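PDB 2P4H: vestitone reductase from Medicago sativa, which catalyses the NADPH-dependent, stereospecific reduction of (3R)-vestitone to its isoflavanol, the penultimate step in making the phytoalexin medicarpin. Local coordinates for residues G103-G106 with I107-A110; S15-I18 with K19-E23; K205-V208 with L209-G212. One frame throughout, in Å; residues are numbered along the deposited sequence.

Contact 1 of 3, residues G103-G106 with I107-A110; sequences GALG and ILKA
Two backbone bonds span the kink in helix 95-111, Lys-109 N to Leu-105 O at 2.7 Å and the longer Ala-110 N to Gly-106 O at 3.2 Å. The first is short and straight, with 160° at the hydrogen. Two residues earlier the direct bond, Ile-107 N to Gly-103 O, is missing. A water takes its place: it donates to Gly-103 O and accepts from Ile-107 N, 2.9 Å away. The helix is kinked here, yet both polar atoms of the broken step have a partner.

Leu-105 carries the side-chain contact, with its two methyls turned to different partners. Its CD2 meets CD2 of Leu-108 at 3.8 Å, methyl to methyl. Its CB and CD1 lie against the aliphatic chain of Lys-109, with CE 3.9 Å from Leu-105 CB. The lysine is extended beyond CG. With chi1 at -72°, its CG sits beside its own backbone N, and the chain runs back over the carbonyl oxygen of Leu-105.

Phe-174 of helix 158-177 touches Leu-105, Leu-108 and Lys-109 together. Ala-104 rests on Ala-167 of the same helix. Ile-107 reaches the central parallel sheet, touching Ile-78 and His-80 of strand 77-80 and Phe-120 of strand 119-125. The kinked helix thus packs on the Rossmann-type sheet and against helix 158-177.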
ATOM      1  N   GLY A 103     -13.084   8.870   6.768  1.00 19.40           N
ATOM      2  CA  GLY A 103     -12.837   7.923   5.692  1.00 19.79           C
ATOM      3  C   GLY A 103     -12.080   6.693   6.156  1.00 17.85           C
ATOM      4  O   GLY A 103     -12.291   5.586   5.656  1.00 18.00           O
ATOM      5  N   ALA A 104     -11.185   6.889   7.114  1.00 17.25           N
ATOM      6  CA  ALA A 104     -10.410   5.780   7.646  1.00 16.70           C
ATOM      7  C   ALA A 104     -11.284   4.918   8.550  1.00 15.45           C
ATOM      8  O   ALA A 104     -11.175   3.691   8.540  1.00 14.77           O
ATOM      9  CB  ALA A 104      -9.221   6.308   8.437  1.00 17.77           C
ATOM     10  N   LEU A 105     -12.167   5.566   9.308  1.00 15.05           N
ATOM     11  CA  LEU A 105     -13.026   4.865  10.259  1.00 14.51           C
ATOM     12  C   LEU A 105     -14.384   4.359   9.792  1.00 13.94           C
ATOM     13  O   LEU A 105     -14.960   3.496  10.447  1.00 15.25           O
ATOM     14  CB  LEU A 105     -13.252   5.742  11.494  1.00 15.56           C
ATOM     15  CG  LEU A 105     -12.021   6.165  12.295  1.00 15.40           C
ATOM     16  CD1 LEU A 105     -12.464   7.004  13.484  1.00 18.14           C
ATOM     17  CD2 LEU A 105     -11.254   4.942  12.765  1.00 17.47           C
ATOM     18  N   GLY A 106     -14.892   4.885   8.682  1.00 14.93           N
ATOM     19  CA  GLY A 106     -16.203   4.473   8.198  1.00 16.28           C
ATOM     20  C   GLY A 106     -16.490   2.982   8.221  1.00 15.21           C
ATOM     21  O   GLY A 106     -17.386   2.507   8.931  1.00 15.23           O
ATOM     22  N   ILE A 107     -15.729   2.228   7.443  1.00 14.13           N
ATOM     23  CA  ILE A 107     -15.942   0.794   7.381  1.00 14.24           C
ATOM     24  C   ILE A 107     -15.516   0.088   8.673  1.00 14.19           C
ATOM     25  O   ILE A 107     -16.020  -0.989   8.994  1.00 14.32           O
ATOM     26  CB  ILE A 107     -15.233   0.195   6.139  1.00 13.31           C
ATOM     27  CG1 ILE A 107     -15.605  -1.282   5.990  1.00 13.16           C
ATOM     28  CG2 ILE A 107     -13.724   0.416   6.227  1.00 14.12           C
ATOM     29  CD1 ILE A 107     -15.168  -1.890   4.674  1.00 16.30           C
ATOM     30  N   LEU A 108     -14.604   0.692   9.432  1.00 13.71           N
ATOM     31  CA  LEU A 108     -14.185   0.094  10.696  1.00 14.09           C
ATOM     32  C   LEU A 108     -15.343   0.190  11.702  1.00 13.85           C
ATOM     33  O   LEU A 108     -15.598  -0.743  12.467  1.00 14.03           O
ATOM     34  CB  LEU A 108     -12.941   0.806  11.241  1.00 13.93           C
ATOM     35  CG  LEU A 108     -12.359   0.292  12.563  1.00 13.38           C
ATOM     36  CD1 LEU A 108     -11.976  -1.180  12.449  1.00 15.74           C
ATOM     37  CD2 LEU A 108     -11.142   1.130  12.927  1.00 14.15           C
ATOM     38  N   LYS A 109     -16.048   1.318  11.699  1.00 15.12           N
ATOM     39  CA  LYS A 109     -17.188   1.490  12.596  1.00 16.46           C
ATOM     40  C   LYS A 109     -18.264   0.465  12.243  1.00 16.20           C
ATOM     41  O   LYS A 109     -18.929  -0.084  13.121  1.00 17.19           O
ATOM     42  CB  LYS A 109     -17.757   2.906  12.472  1.00 16.43           C
ATOM     43  CG  LYS A 109     -16.880   3.985  13.089  1.00 17.72           C
ATOM     44  CD  LYS A 109     -17.419   5.371  12.775  1.00 20.07           C
ATOM     45  CE  LYS A 109     -16.568   6.456  13.409  1.00 22.12           C
ATOM     46  NZ  LYS A 109     -17.057   7.817  13.042  1.00 24.94           N
ATOM     47  N   ALA A 110     -18.424   0.202  10.950  1.00 15.63           N
ATOM     48  CA  ALA A 110     -19.417  -0.765  10.490  1.00 15.56           C
ATOM     49  C   ALA A 110     -19.084  -2.167  10.995  1.00 17.09           C
ATOM     50  O   ALA A 110     -19.974  -3.000  11.180  1.00 17.74           O
ATOM     51  CB  ALA A 110     -19.478  -0.765   8.967  1.00 14.70           C
TER
HETATM   52  O   HOH W   1     -14.563   3.952   5.468  1.00 16.24           O

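Contact 2 of 3, residues S15-I18 with K19-E23; sequences SWII and KSLLE
Lys-19 NZ forms a salt bridge with Glu-23 OE2 at 2.7 Å, one turn further on, and stands beyond the rim of the Trp-16 ring, 3.6 Å from CH2. The ammonium meets the carboxylate from above its plane. The bend at chi4 (-66°) turns NZ out of the otherwise extended chain. Lys-19 CD lies over the face of the six-membered ring in a CH-pi contact, 3.8 Å from its centroid. At the other end of the indole, Trp-16 NE1 is hydrogen-bonded to Asp-228. An alanine in place of Lys-19 would probably leave the Glu-23 carboxylate without its mate and uncover this part of the tryptophan face.

Four successive backbone bonds hold the turns together, among them Leu-21 N to Ile-17 O at 2.8 Å. This is helix 12-23 of the first beta-alpha-beta unit of the Rossmann fold. Its first residues belong to the glycine-rich segment predicted to bind NADP(+), and Ile-18 packs close to Gly-9 there. Ser-15 OG bonds back to Gly-11 O.

Ile-17 CG2 lies alongside Leu-21 CD1, 3.8 Å apart. Ile-18 CG2 and Leu-22 CD1 are paired likewise at 4.0 Å. The first pair rests on Phe-79 of strand 77-80, the second on Val-28 of strand 27-31.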
ATOM      1  N   SER A  15      -6.991  -3.589  -6.484  1.00 12.02           N
ATOM      2  CA  SER A  15      -7.258  -4.521  -7.569  1.00 12.77           C
ATOM      3  C   SER A  15      -6.299  -5.706  -7.542  1.00 12.88           C
ATOM      4  O   SER A  15      -6.697  -6.831  -7.846  1.00 13.98           O
ATOM      5  CB  SER A  15      -7.211  -3.810  -8.931  1.00 13.20           C
ATOM      6  OG  SER A  15      -5.949  -3.228  -9.198  1.00 13.27           O
ATOM      7  N   TRP A  16      -5.042  -5.476  -7.170  1.00 11.44           N
ATOM      8  CA  TRP A  16      -4.101  -6.587  -7.118  1.00 11.55           C
ATOM      9  C   TRP A  16      -4.493  -7.539  -5.994  1.00 11.62           C
ATOM     10  O   TRP A  16      -4.401  -8.758  -6.137  1.00 12.15           O
ATOM     11  CB  TRP A  16      -2.662  -6.104  -6.910  1.00 12.17           C
ATOM     12  CG  TRP A  16      -1.702  -7.230  -7.120  1.00 11.86           C
ATOM     13  CD1 TRP A  16      -1.181  -8.061  -6.168  1.00 11.15           C
ATOM     14  CD2 TRP A  16      -1.267  -7.745  -8.383  1.00 11.64           C
ATOM     15  NE1 TRP A  16      -0.454  -9.068  -6.764  1.00 12.47           N
ATOM     16  CE2 TRP A  16      -0.492  -8.895  -8.124  1.00 12.06           C
ATOM     17  CE3 TRP A  16      -1.463  -7.345  -9.713  1.00 13.11           C
ATOM     18  CZ2 TRP A  16       0.088  -9.654  -9.148  1.00 12.43           C
ATOM     19  CZ3 TRP A  16      -0.891  -8.099 -10.729  1.00 14.66           C
ATOM     20  CH2 TRP A  16      -0.125  -9.240 -10.441  1.00 13.86           C
ATOM     21  N   ILE A  17      -4.937  -6.980  -4.872  1.00 11.93           N
ATOM     22  CA  ILE A  17      -5.359  -7.798  -3.745  1.00 12.17           C
ATOM     23  C   ILE A  17      -6.594  -8.627  -4.118  1.00 12.42           C
ATOM     24  O   ILE A  17      -6.713  -9.780  -3.702  1.00 13.64           O
ATOM     25  CB  ILE A  17      -5.629  -6.914  -2.502  1.00 12.86           C
ATOM     26  CG1 ILE A  17      -4.287  -6.480  -1.900  1.00 13.67           C
ATOM     27  CG2 ILE A  17      -6.464  -7.670  -1.472  1.00 14.79           C
ATOM     28  CD1 ILE A  17      -4.404  -5.585  -0.677  1.00 15.01           C
ATOM     29  N   ILE A  18      -7.504  -8.055  -4.905  1.00 12.67           N
ATOM     30  CA  ILE A  18      -8.689  -8.800  -5.328  1.00 12.96           C
ATOM     31  C   ILE A  18      -8.237  -9.977  -6.197  1.00 13.46           C
ATOM     32  O   ILE A  18      -8.711 -11.102  -6.035  1.00 14.52           O
ATOM     33  CB  ILE A  18      -9.662  -7.902  -6.126  1.00 13.23           C
ATOM     34  CG1 ILE A  18     -10.332  -6.906  -5.173  1.00 13.85           C
ATOM     35  CG2 ILE A  18     -10.705  -8.756  -6.848  1.00 14.50           C
ATOM     36  CD1 ILE A  18     -11.271  -5.936  -5.843  1.00 15.35           C
ATOM     37  N   LYS A  19      -7.311  -9.707  -7.112  1.00 14.35           N
ATOM     38  CA  LYS A  19      -6.767 -10.739  -7.991  1.00 14.12           C
ATOM     39  C   LYS A  19      -6.188 -11.871  -7.138  1.00 14.82           C
ATOM     40  O   LYS A  19      -6.482 -13.051  -7.353  1.00 15.61           O
ATOM     41  CB  LYS A  19      -5.668 -10.127  -8.868  1.00 14.30           C
ATOM     42  CG  LYS A  19      -4.882 -11.113  -9.711  1.00 16.03           C
ATOM     43  CD  LYS A  19      -3.814 -10.380 -10.513  1.00 16.95           C
ATOM     44  CE  LYS A  19      -2.943 -11.330 -11.324  1.00 19.13           C
ATOM     45  NZ  LYS A  19      -2.114 -12.217 -10.468  1.00 20.62           N
ATOM     46  N   SER A  20      -5.374 -11.495  -6.158  1.00 14.31           N
ATOM     47  CA  SER A  20      -4.728 -12.439  -5.256  1.00 14.23           C
ATOM     48  C   SER A  20      -5.724 -13.258  -4.439  1.00 13.57           C
ATOM     49  O   SER A  20      -5.582 -14.475  -4.307  1.00 15.32           O
ATOM     50  CB  SER A  20      -3.791 -11.681  -4.314  1.00 14.22           C
ATOM     51  OG  SER A  20      -3.268 -12.527  -3.306  1.00 18.56           O
ATOM     52  N   LEU A  21      -6.725 -12.591  -3.879  1.00 13.43           N
ATOM     53  CA  LEU A  21      -7.729 -13.282  -3.079  1.00 13.24           C
ATOM     54  C   LEU A  21      -8.460 -14.337  -3.901  1.00 14.31           C
ATOM     55  O   LEU A  21      -8.674 -15.458  -3.440  1.00 15.48           O
ATOM     56  CB  LEU A  21      -8.734 -12.277  -2.511  1.00 13.24           C
ATOM     57  CG  LEU A  21      -8.243 -11.455  -1.316  1.00 14.49           C
ATOM     58  CD1 LEU A  21      -9.194 -10.295  -1.057  1.00 14.52           C
ATOM     59  CD2 LEU A  21      -8.139 -12.357  -0.088  1.00 15.50           C
ATOM     60  N   LEU A  22      -8.836 -13.979  -5.122  1.00 15.10           N
ATOM     61  CA  LEU A  22      -9.544 -14.913  -5.984  1.00 16.22           C
ATOM     62  C   LEU A  22      -8.659 -16.104  -6.340  1.00 17.24           C
ATOM     63  O   LEU A  22      -9.129 -17.243  -6.380  1.00 19.61           O
ATOM     64  CB  LEU A  22     -10.025 -14.196  -7.249  1.00 16.20           C
ATOM     65  CG  LEU A  22     -11.128 -13.151  -7.040  1.00 16.66           C
ATOM     66  CD1 LEU A  22     -11.380 -12.408  -8.338  1.00 16.65           C
ATOM     67  CD2 LEU A  22     -12.407 -13.828  -6.556  1.00 16.76           C
ATOM     68  N   GLU A  23      -7.377 -15.850  -6.584  1.00 17.33           N
ATOM     69  CA  GLU A  23      -6.445 -16.921  -6.927  1.00 18.29           C
ATOM     70  C   GLU A  23      -6.245 -17.869  -5.753  1.00 19.32           C
ATOM     71  O   GLU A  23      -5.976 -19.057  -5.943  1.00 21.45           O
ATOM     72  CB  GLU A  23      -5.082 -16.349  -7.323  1.00 20.07           C
ATOM     73  CG  GLU A  23      -5.116 -15.353  -8.462  1.00 22.07           C
ATOM     74  CD  GLU A  23      -3.744 -14.788  -8.775  1.00 22.21           C
ATOM     75  OE1 GLU A  23      -2.962 -14.574  -7.826  1.00 24.40           O
ATOM     76  OE2 GLU A  23      -3.458 -14.548  -9.965  1.00 24.22           O
TER

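Contact 3 of 3, residues K205-V208 with L209-G212; sequences KALV and LVLG
Leu-207 O is gripped by two backbone donors, Leu-211 N at 2.7 Å and Val-210 N at 2.9 Å. Leu-211 N lies nearly in line with the C=O, while Val-210 N stands above the carbonyl plane, 51° out of it.

The tight side of the contact is built on the same residue. Leu-207 CB is only 3.5 Å from Leu-211 CD1, closer than usual for two carbons. Val-210 CG2 comes to the same CB at 3.7 Å. That methyl lies between its own backbone N and carbonyl carbon, with CG1 at chi1 -63°, which brings it to 3.3 Å from Leu-207 O. Leu-207 itself faces Phe-309, Ile-313 and Cys-316 of helix 305-319.

The looser side is mostly backbone. A water bridges the break, donating to Ala-206 O and accepting from Leu-209 N at 2.9 Å. Val-208 CG1 approaches Leu-209 CG no closer than 4.4 Å. Gly-212 is partly exposed. Val-210 and Leu-211 pack on Leu-207 with part of their surface while partly exposed; Val-210 also touches Tyr-270 and Ile-272, and Leu-211 touches Leu-322.

Gly-212 N bonds to Val-208 O, and the chain leaves helical angles at Gly-212. Leu-207 is the first residue past helix 201-206. It holds the N-cap position of helix 208-211, a one-turn helix that follows after this single non-helical residue.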
ATOM      1  N   LYS A 205       7.487   6.434 -10.253  1.00 12.16           N
ATOM      2  CA  LYS A 205       8.601   6.977  -9.488  1.00 13.32           C
ATOM      3  C   LYS A 205       9.738   5.972  -9.334  1.00 11.76           C
ATOM      4  O   LYS A 205      10.909   6.334  -9.448  1.00 12.67           O
ATOM      5  CB  LYS A 205       8.120   7.438  -8.110  1.00 13.92           C
ATOM      6  CG  LYS A 205       7.184   8.634  -8.169  1.00 18.65           C
ATOM      7  CD  LYS A 205       6.751   9.076  -6.786  1.00 22.74           C
ATOM      8  CE  LYS A 205       5.843  10.291  -6.874  1.00 25.77           C
ATOM      9  NZ  LYS A 205       6.475  11.384  -7.661  1.00 30.09           N
ATOM     10  N   ALA A 206       9.394   4.713  -9.077  1.00 11.89           N
ATOM     11  CA  ALA A 206      10.402   3.668  -8.911  1.00 12.05           C
ATOM     12  C   ALA A 206      11.188   3.412 -10.196  1.00 12.19           C
ATOM     13  O   ALA A 206      12.344   2.978 -10.150  1.00 12.98           O
ATOM     14  CB  ALA A 206       9.735   2.376  -8.442  1.00 12.74           C
ATOM     15  N   LEU A 207      10.561   3.678 -11.340  1.00 11.90           N
ATOM     16  CA  LEU A 207      11.204   3.456 -12.633  1.00 13.40           C
ATOM     17  C   LEU A 207      11.764   4.728 -13.259  1.00 12.17           C
ATOM     18  O   LEU A 207      11.964   4.797 -14.470  1.00 13.08           O
ATOM     19  CB  LEU A 207      10.216   2.801 -13.605  1.00 13.13           C
ATOM     20  CG  LEU A 207       9.719   1.403 -13.225  1.00 13.53           C
ATOM     21  CD1 LEU A 207       8.862   0.842 -14.351  1.00 15.36           C
ATOM     22  CD2 LEU A 207      10.908   0.486 -12.959  1.00 15.37           C
ATOM     23  N   VAL A 208      12.038   5.728 -12.430  1.00 12.20           N
ATOM     24  CA  VAL A 208      12.565   6.993 -12.920  1.00 13.13           C
ATOM     25  C   VAL A 208      13.808   6.843 -13.807  1.00 13.11           C
ATOM     26  O   VAL A 208      13.977   7.594 -14.769  1.00 14.38           O
ATOM     27  CB  VAL A 208      12.864   7.955 -11.736  1.00 12.36           C
ATOM     28  CG1 VAL A 208      13.921   7.360 -10.818  1.00 14.75           C
ATOM     29  CG2 VAL A 208      13.300   9.312 -12.264  1.00 14.69           C
ATOM     30  N   LEU A 209      14.669   5.874 -13.508  1.00 13.67           N
ATOM     31  CA  LEU A 209      15.877   5.700 -14.314  1.00 13.70           C
ATOM     32  C   LEU A 209      15.622   5.146 -15.717  1.00 15.07           C
ATOM     33  O   LEU A 209      16.451   5.323 -16.611  1.00 16.67           O
ATOM     34  CB  LEU A 209      16.898   4.818 -13.581  1.00 13.64           C
ATOM     35  CG  LEU A 209      17.506   5.382 -12.291  1.00 12.64           C
ATOM     36  CD1 LEU A 209      18.588   4.426 -11.802  1.00 14.15           C
ATOM     37  CD2 LEU A 209      18.096   6.769 -12.533  1.00 15.25           C
ATOM     38  N   VAL A 210      14.488   4.482 -15.922  1.00 16.00           N
ATOM     39  CA  VAL A 210      14.179   3.942 -17.247  1.00 18.78           C
ATOM     40  C   VAL A 210      12.998   4.634 -17.923  1.00 21.45           C
ATOM     41  O   VAL A 210      12.842   4.542 -19.142  1.00 23.40           O
ATOM     42  CB  VAL A 210      13.879   2.426 -17.199  1.00 19.70           C
ATOM     43  CG1 VAL A 210      15.108   1.668 -16.722  1.00 21.81           C
ATOM     44  CG2 VAL A 210      12.694   2.156 -16.297  1.00 20.17           C
ATOM     45  N   LEU A 211      12.177   5.325 -17.135  1.00 23.97           N
ATOM     46  CA  LEU A 211      10.995   6.025 -17.644  1.00 28.21           C
ATOM     47  C   LEU A 211      11.143   7.539 -17.659  1.00 29.78           C
ATOM     48  O   LEU A 211      10.547   8.221 -18.496  1.00 30.63           O
ATOM     49  CB  LEU A 211       9.765   5.678 -16.798  1.00 29.04           C
ATOM     50  CG  LEU A 211       9.067   4.336 -17.015  1.00 31.55           C
ATOM     51  CD1 LEU A 211       8.017   4.117 -15.938  1.00 32.98           C
ATOM     52  CD2 LEU A 211       8.428   4.329 -18.389  1.00 32.41           C
ATOM     53  N   GLY A 212      11.927   8.066 -16.725  1.00 31.30           N
ATOM     54  CA  GLY A 212      12.101   9.502 -16.652  1.00 33.35           C
ATOM     55  C   GLY A 212      13.491  10.000 -16.983  1.00 34.94           C
ATOM     56  O   GLY A 212      14.345   9.247 -17.452  1.00 36.05           O
TER
HETATM   57  O   HOH W   2      14.497   3.622 -11.646  1.00 15.06           O

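From the N terminus the chain meets contact 2 first, on helix 12-23 between strands 3-7 and 27-31. Contact 1 follows on helix 95-111, between strands 77-80 and 119-125. Contact 3 comes last, where helix 201-206 passes into helix 208-211. Each joins consecutive residues, so none closes a long loop, and the three run in series without nesting or crossing. No two touch. Contacts 1 and 2 have centres 22 Å apart, and both pack on strand 77-80 of the seven-stranded parallel sheet. Contact 3 lies across the chain's centre from contact 1, among helices 256-266 and 305-319, beside the small mixed sheet.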